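Local structure of hypothetical protein ST1444 (Sulfolobus tokodaii, 2EO0) at residues L56-S61 with K72-G77; M106-E111 with Y115-E120. The protein resolves Holliday junctions in genetic recombination as a structure-specific endonuclease, nicking opposing strands of four-way DNA, probably with magnesium as cofactor. All blocks are in the same frame, centred on the assembly; numbering follows the deposited sequence.

Contact 1 (L56-S61 with K72-G77); sequences LIEVKS and KEQAEG
Lys60 comes to the oxygen end of the Gln74 amide, its NZ and CE both only slightly out of the amide plane, while Glu58 OE2 stands off to one face side, 4.4 Å from Gln74 OE1. That carboxylate oxygen lies almost along the plane normal from OE1 and is not bonded to it. The touching is done by Lys60. Its NZ is 3.1 Å from Gln74 OE1, and Lys60 CE is equally close to that oxygen, which therefore sits alongside the last bond of the lysine rather than beyond its end, in keeping with a weak hydrogen bond. Gln74 holds CG anti to the backbone N (chi1 160°) and runs extended from there, while Lys60 bends at chi2 and chi4 and comes from the opposite direction. The bend also places Lys60 NZ 4.0 Å from Glu58 OE2, a long salt bridge. Glu58 OE1 turns instead to the backbone N of Asp45, a weak bond. Asp45 and Glu58 are probable magnesium ligands, and the spacing of Asp45, Glu58 and Lys60 is the PD-(D/E)XK signature of this nuclease superfamily, here approached from the start of helix 72-85.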
loop_
_atom_site.group_PDB
_atom_site.type_symbol
_atom_site.label_atom_id
_atom_site.label_comp_id
_atom_site.label_asym_id
_atom_site.label_seq_id
_atom_site.Cartn_x
_atom_site.Cartn_y
_atom_site.Cartn_z
ATOM N N LEU A 56 -5.882 4.993 1.149
ATOM C CA LEU A 56 -5.926 4.479 2.493
ATOM C C LEU A 56 -7.335 4.646 3.061
ATOM O O LEU A 56 -7.972 5.700 2.885
ATOM C CB LEU A 56 -4.890 5.237 3.320
ATOM C CG LEU A 56 -3.476 5.237 2.697
ATOM C CD1 LEU A 56 -2.520 6.108 3.509
ATOM C CD2 LEU A 56 -2.968 3.811 2.629
ATOM N N ILE A 57 -7.841 3.606 3.716
ATOM C CA ILE A 57 -9.169 3.699 4.282
ATOM C C ILE A 57 -9.268 3.170 5.689
ATOM O O ILE A 57 -8.883 2.043 5.984
ATOM C CB ILE A 57 -10.213 2.952 3.434
ATOM C CG1 ILE A 57 -10.106 3.373 1.961
ATOM C CG2 ILE A 57 -11.620 3.263 3.959
ATOM C CD1 ILE A 57 -10.893 2.484 1.039
ATOM N N GLU A 58 -9.793 4.012 6.561
ATOM C CA GLU A 58 -10.013 3.663 7.949
ATOM C C GLU A 58 -11.535 3.449 8.010
ATOM O O GLU A 58 -12.321 4.297 7.591
ATOM C CB GLU A 58 -9.542 4.833 8.821
ATOM C CG GLU A 58 -9.589 4.632 10.329
ATOM C CD GLU A 58 -8.862 3.396 10.811
ATOM O OE1 GLU A 58 -7.826 3.030 10.212
ATOM O OE2 GLU A 58 -9.338 2.802 11.808
ATOM N N VAL A 59 -11.944 2.290 8.497
ATOM C CA VAL A 59 -13.350 1.966 8.582
ATOM C C VAL A 59 -13.890 1.941 10.004
ATOM O O VAL A 59 -13.353 1.276 10.871
ATOM C CB VAL A 59 -13.629 0.598 7.930
ATOM C CG1 VAL A 59 -15.146 0.305 7.956
ATOM C CG2 VAL A 59 -13.058 0.582 6.506
ATOM N N LYS A 60 -14.974 2.671 10.233
ATOM C CA LYS A 60 -15.600 2.713 11.551
ATOM C C LYS A 60 -17.062 2.339 11.419
ATOM O O LYS A 60 -17.685 2.574 10.378
ATOM C CB LYS A 60 -15.490 4.116 12.180
ATOM C CG LYS A 60 -14.489 4.232 13.322
ATOM C CD LYS A 60 -13.095 4.559 12.823
ATOM C CE LYS A 60 -12.139 4.841 13.969
ATOM N NZ LYS A 60 -11.880 3.621 14.763
ATOM N N SER A 61 -17.597 1.739 12.474
ATOM C CA SER A 61 -19.000 1.347 12.517
ATOM C C SER A 61 -19.717 2.185 13.570
ATOM O O SER A 61 -19.400 2.103 14.753
ATOM C CB SER A 61 -19.139 -0.138 12.864
ATOM O OG SER A 61 -20.485 -0.459 13.202
ATOM N N LYS A 72 -7.998 11.522 19.009
ATOM C CA LYS A 72 -6.847 12.338 18.647
ATOM C C LYS A 72 -5.570 11.610 18.209
ATOM O O LYS A 72 -5.083 11.808 17.083
ATOM C CB LYS A 72 -6.535 13.266 19.817
ATOM C CG LYS A 72 -5.331 14.158 19.657
ATOM C CD LYS A 72 -4.935 14.720 21.017
ATOM C CE LYS A 72 -3.772 15.707 20.918
ATOM N NZ LYS A 72 -2.513 15.079 20.388
ATOM N N GLU A 73 -5.025 10.786 19.102
ATOM C CA GLU A 73 -3.797 10.060 18.833
ATOM C C GLU A 73 -3.915 9.084 17.679
ATOM O O GLU A 73 -2.971 8.917 16.912
ATOM C CB GLU A 73 -3.319 9.339 20.099
ATOM C CG GLU A 73 -2.404 10.207 20.971
ATOM C CD GLU A 73 -2.067 9.598 22.335
ATOM O OE1 GLU A 73 -1.931 8.357 22.472
ATOM O OE2 GLU A 73 -1.907 10.391 23.281
ATOM N N GLN A 74 -5.070 8.439 17.555
ATOM C CA GLN A 74 -5.296 7.505 16.470
ATOM C C GLN A 74 -5.417 8.251 15.143
ATOM O O GLN A 74 -4.915 7.792 14.118
ATOM C CB GLN A 74 -6.565 6.689 16.720
ATOM C CG GLN A 74 -7.143 6.038 15.451
ATOM C CD GLN A 74 -8.257 5.060 15.760
ATOM O OE1 GLN A 74 -9.419 5.293 15.439
ATOM N NE2 GLN A 74 -7.901 3.958 16.395
ATOM N N ALA A 75 -6.073 9.406 15.164
ATOM C CA ALA A 75 -6.256 10.183 13.954
ATOM C C ALA A 75 -4.948 10.776 13.486
ATOM O O ALA A 75 -4.661 10.797 12.293
ATOM C CB ALA A 75 -7.272 11.289 14.176
ATOM N N GLU A 76 -4.155 11.274 14.414
ATOM C CA GLU A 76 -2.897 11.871 14.025
ATOM C C GLU A 76 -1.924 10.798 13.548
ATOM O O GLU A 76 -1.118 11.050 12.652
ATOM C CB GLU A 76 -2.324 12.683 15.187
ATOM C CG GLU A 76 -3.230 13.847 15.562
ATOM C CD GLU A 76 -2.744 14.632 16.763
ATOM O OE1 GLU A 76 -2.023 14.059 17.611
ATOM O OE2 GLU A 76 -3.099 15.822 16.868
ATOM N N GLY A 77 -2.029 9.601 14.125
ATOM C CA GLY A 77 -1.179 8.486 13.730
ATOM C C GLY A 77 -1.436 7.993 12.301
ATOM O O GLY A 77 -0.522 7.962 11.483
#

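Contact 2 (M106-E111 with Y115-E120); sequences MLRQTE and YAIDLE
Gln109 lies across one face of the Tyr115 ring, the two side chains at a slant but their flat ends nearly parallel, amide and ring planes 13° apart. Gln109 CG makes the CH-pi contact, 4.3 Å from the centroid of the Tyr115 ring. With CG anti to the backbone N (chi1 -176°) and an extended chain beyond it, the glutamine follows the ring out to the hydroxyl. Gln109 NE2 and Tyr115 OH come to 3.3 Å, but at an angle too poor for a hydrogen bond; NE2 bonds Gly113 O, and OH bonds Glu76 OE2. Arg79 adds a cation-pi contact to the same ring. Further along, Leu107 and Ile117 cross at about a right angle, Leu107 CD2 against Ile117 CG2 at 3.6 Å. Ile117 CD1 then reaches the guanidinium of Arg108 at its edge, in plane, 3.9 Å from Arg108 NH1. Arg108 NH1 also donates a bent hydrogen bond to Met106 O, 2.9 Å, on a carbonyl lone pair. Between the strands, Arg108 and Ala116 form the hydrogen-bonded antiparallel pair, Arg108 N to Ala116 O and Ala116 N to Arg108 O, 3.0 Å each, their side chains on the face opposite Gln109 and Tyr115. Two backbone bonds and apolar contacts thus join the strands of this short beta hairpin, while the Tyr115 hydroxyl, through Glu76, ties it to helix 72-85.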
loop_
_atom_site.group_PDB
_atom_site.type_symbol
_atom_site.label_atom_id
_atom_site.label_comp_id
_atom_site.label_asym_id
_atom_site.label_seq_id
_atom_site.Cartn_x
_atom_site.Cartn_y
_atom_site.Cartn_z
ATOM N N MET A 106 -11.889 15.977 6.028
ATOM C CA MET A 106 -13.151 16.586 6.430
ATOM C C MET A 106 -13.327 16.569 7.946
ATOM O O MET A 106 -14.185 17.266 8.481
ATOM C CB MET A 106 -14.329 15.871 5.767
ATOM C CG MET A 106 -14.315 15.922 4.241
ATOM S SD MET A 106 -14.755 17.540 3.551
ATOM C CE MET A 106 -16.441 17.140 2.957
ATOM N N LEU A 107 -12.536 15.765 8.641
ATOM C CA LEU A 107 -12.636 15.722 10.095
ATOM C C LEU A 107 -12.000 16.992 10.685
ATOM O O LEU A 107 -10.825 17.272 10.431
ATOM C CB LEU A 107 -11.899 14.496 10.653
ATOM C CG LEU A 107 -12.370 13.081 10.325
ATOM C CD1 LEU A 107 -11.251 12.126 10.669
ATOM C CD2 LEU A 107 -13.634 12.725 11.109
ATOM N N ARG A 108 -12.766 17.761 11.457
ATOM C CA ARG A 108 -12.224 18.967 12.091
ATOM C C ARG A 108 -11.900 18.657 13.557
ATOM O O ARG A 108 -12.650 17.951 14.249
ATOM C CB ARG A 108 -13.220 20.139 12.023
ATOM C CG ARG A 108 -13.246 20.933 10.711
ATOM C CD ARG A 108 -13.940 20.178 9.575
ATOM N NE ARG A 108 -14.225 21.031 8.414
ATOM C CZ ARG A 108 -15.018 20.681 7.397
ATOM N NH1 ARG A 108 -15.613 19.492 7.388
ATOM N NH2 ARG A 108 -15.220 21.523 6.385
ATOM N N GLN A 109 -10.781 19.179 14.035
ATOM C CA GLN A 109 -10.397 18.926 15.410
ATOM C C GLN A 109 -11.351 19.628 16.356
ATOM O O GLN A 109 -11.634 20.811 16.186
ATOM C CB GLN A 109 -8.975 19.408 15.652
ATOM C CG GLN A 109 -8.431 19.120 17.035
ATOM C CD GLN A 109 -6.947 19.434 17.130
ATOM O OE1 GLN A 109 -6.485 20.463 16.618
ATOM N NE2 GLN A 109 -6.191 18.556 17.791
ATOM N N THR A 110 -11.854 18.888 17.344
ATOM C CA THR A 110 -12.783 19.436 18.337
ATOM C C THR A 110 -12.035 20.240 19.404
ATOM O O THR A 110 -10.802 20.154 19.542
ATOM C CB THR A 110 -13.576 18.318 19.084
ATOM O OG1 THR A 110 -12.753 17.745 20.111
ATOM C CG2 THR A 110 -13.998 17.213 18.124
ATOM N N GLU A 111 -12.796 21.014 20.166
ATOM C CA GLU A 111 -12.242 21.826 21.240
ATOM C C GLU A 111 -11.389 20.939 22.154
ATOM O O GLU A 111 -10.265 21.294 22.519
ATOM C CB GLU A 111 -13.381 22.462 22.049
ATOM C CG GLU A 111 -14.489 23.140 21.215
ATOM C CD GLU A 111 -15.616 22.188 20.775
ATOM O OE1 GLU A 111 -16.725 22.694 20.460
ATOM O OE2 GLU A 111 -15.400 20.946 20.738
ATOM N N TYR A 115 -11.154 14.492 16.798
ATOM C CA TYR A 115 -11.605 14.913 15.495
ATOM C C TYR A 115 -12.997 14.400 15.280
ATOM O O TYR A 115 -13.356 13.325 15.765
ATOM C CB TYR A 115 -10.654 14.382 14.432
ATOM C CG TYR A 115 -9.262 14.958 14.566
ATOM C CD1 TYR A 115 -8.907 16.119 13.906
ATOM C CD2 TYR A 115 -8.332 14.384 15.423
ATOM C CE1 TYR A 115 -7.655 16.698 14.106
ATOM C CE2 TYR A 115 -7.111 14.943 15.625
ATOM C CZ TYR A 115 -6.765 16.100 14.973
ATOM O OH TYR A 115 -5.523 16.673 15.204
ATOM N N ALA A 116 -13.790 15.184 14.557
ATOM C CA ALA A 116 -15.163 14.806 14.309
ATOM C C ALA A 116 -15.732 15.396 13.051
ATOM O O ALA A 116 -15.199 16.344 12.471
ATOM C CB ALA A 116 -16.035 15.190 15.495
ATOM N N ILE A 117 -16.840 14.796 12.649
ATOM C CA ILE A 117 -17.557 15.180 11.460
ATOM C C ILE A 117 -19.017 14.881 11.810
ATOM O O ILE A 117 -19.314 13.886 12.499
ATOM C CB ILE A 117 -17.055 14.331 10.237
ATOM C CG1 ILE A 117 -17.787 14.742 8.960
ATOM C CG2 ILE A 117 -17.182 12.825 10.518
ATOM C CD1 ILE A 117 -17.211 16.018 8.314
ATOM N N ASP A 118 -19.920 15.760 11.387
ATOM C CA ASP A 118 -21.348 15.577 11.652
ATOM C C ASP A 118 -21.900 14.433 10.782
ATOM O O ASP A 118 -21.507 14.301 9.620
ATOM C CB ASP A 118 -22.067 16.897 11.376
ATOM C CG ASP A 118 -21.790 17.422 9.990
ATOM O OD1 ASP A 118 -22.665 17.240 9.117
ATOM O OD2 ASP A 118 -20.694 17.999 9.754
ATOM N N LEU A 119 -22.796 13.606 11.327
ATOM C CA LEU A 119 -23.321 12.491 10.538
ATOM C C LEU A 119 -24.004 12.970 9.277
ATOM O O LEU A 119 -24.174 12.219 8.322
ATOM C CB LEU A 119 -24.269 11.582 11.348
ATOM C CG LEU A 119 -25.780 11.738 11.576
ATOM C CD1 LEU A 119 -26.506 11.954 10.274
ATOM C CD2 LEU A 119 -26.337 10.478 12.247
ATOM N N GLU A 120 -24.383 14.233 9.265
ATOM C CA GLU A 120 -25.032 14.808 8.103
ATOM C C GLU A 120 -24.094 14.688 6.908
ATOM O O GLU A 120 -24.479 14.207 5.833
ATOM C CB GLU A 120 -25.340 16.292 8.349
ATOM C CG GLU A 120 -26.251 16.553 9.543
ATOM C CD GLU A 120 -25.845 15.765 10.799
ATOM O OE1 GLU A 120 -24.787 16.054 11.394
ATOM O OE2 GLU A 120 -26.596 14.844 11.186
#

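How the contacts relate
After helix 13-24 and strands 28-30 and 46-50, the chain enters strand 53-61, and contact 1 brings it to the start of helix 72-85, closing a loop that carries strand 68-70. The chain then goes through strand 88-95, beside 53-61, and the edge strand 98-103, before contact 2 closes the short hairpin loop between strands 108-109 and 115-117. The two closures stand in series, neither enclosing nor crossing the other. In space they meet: Tyr115 lies against the helix of contact 1, with its CD2 3.5 Å from Ala75 CB. Strand 68-70, from the loop of contact 1, pairs with 115-117, so the small antiparallel sheet joins both regions beside the five-stranded sheet.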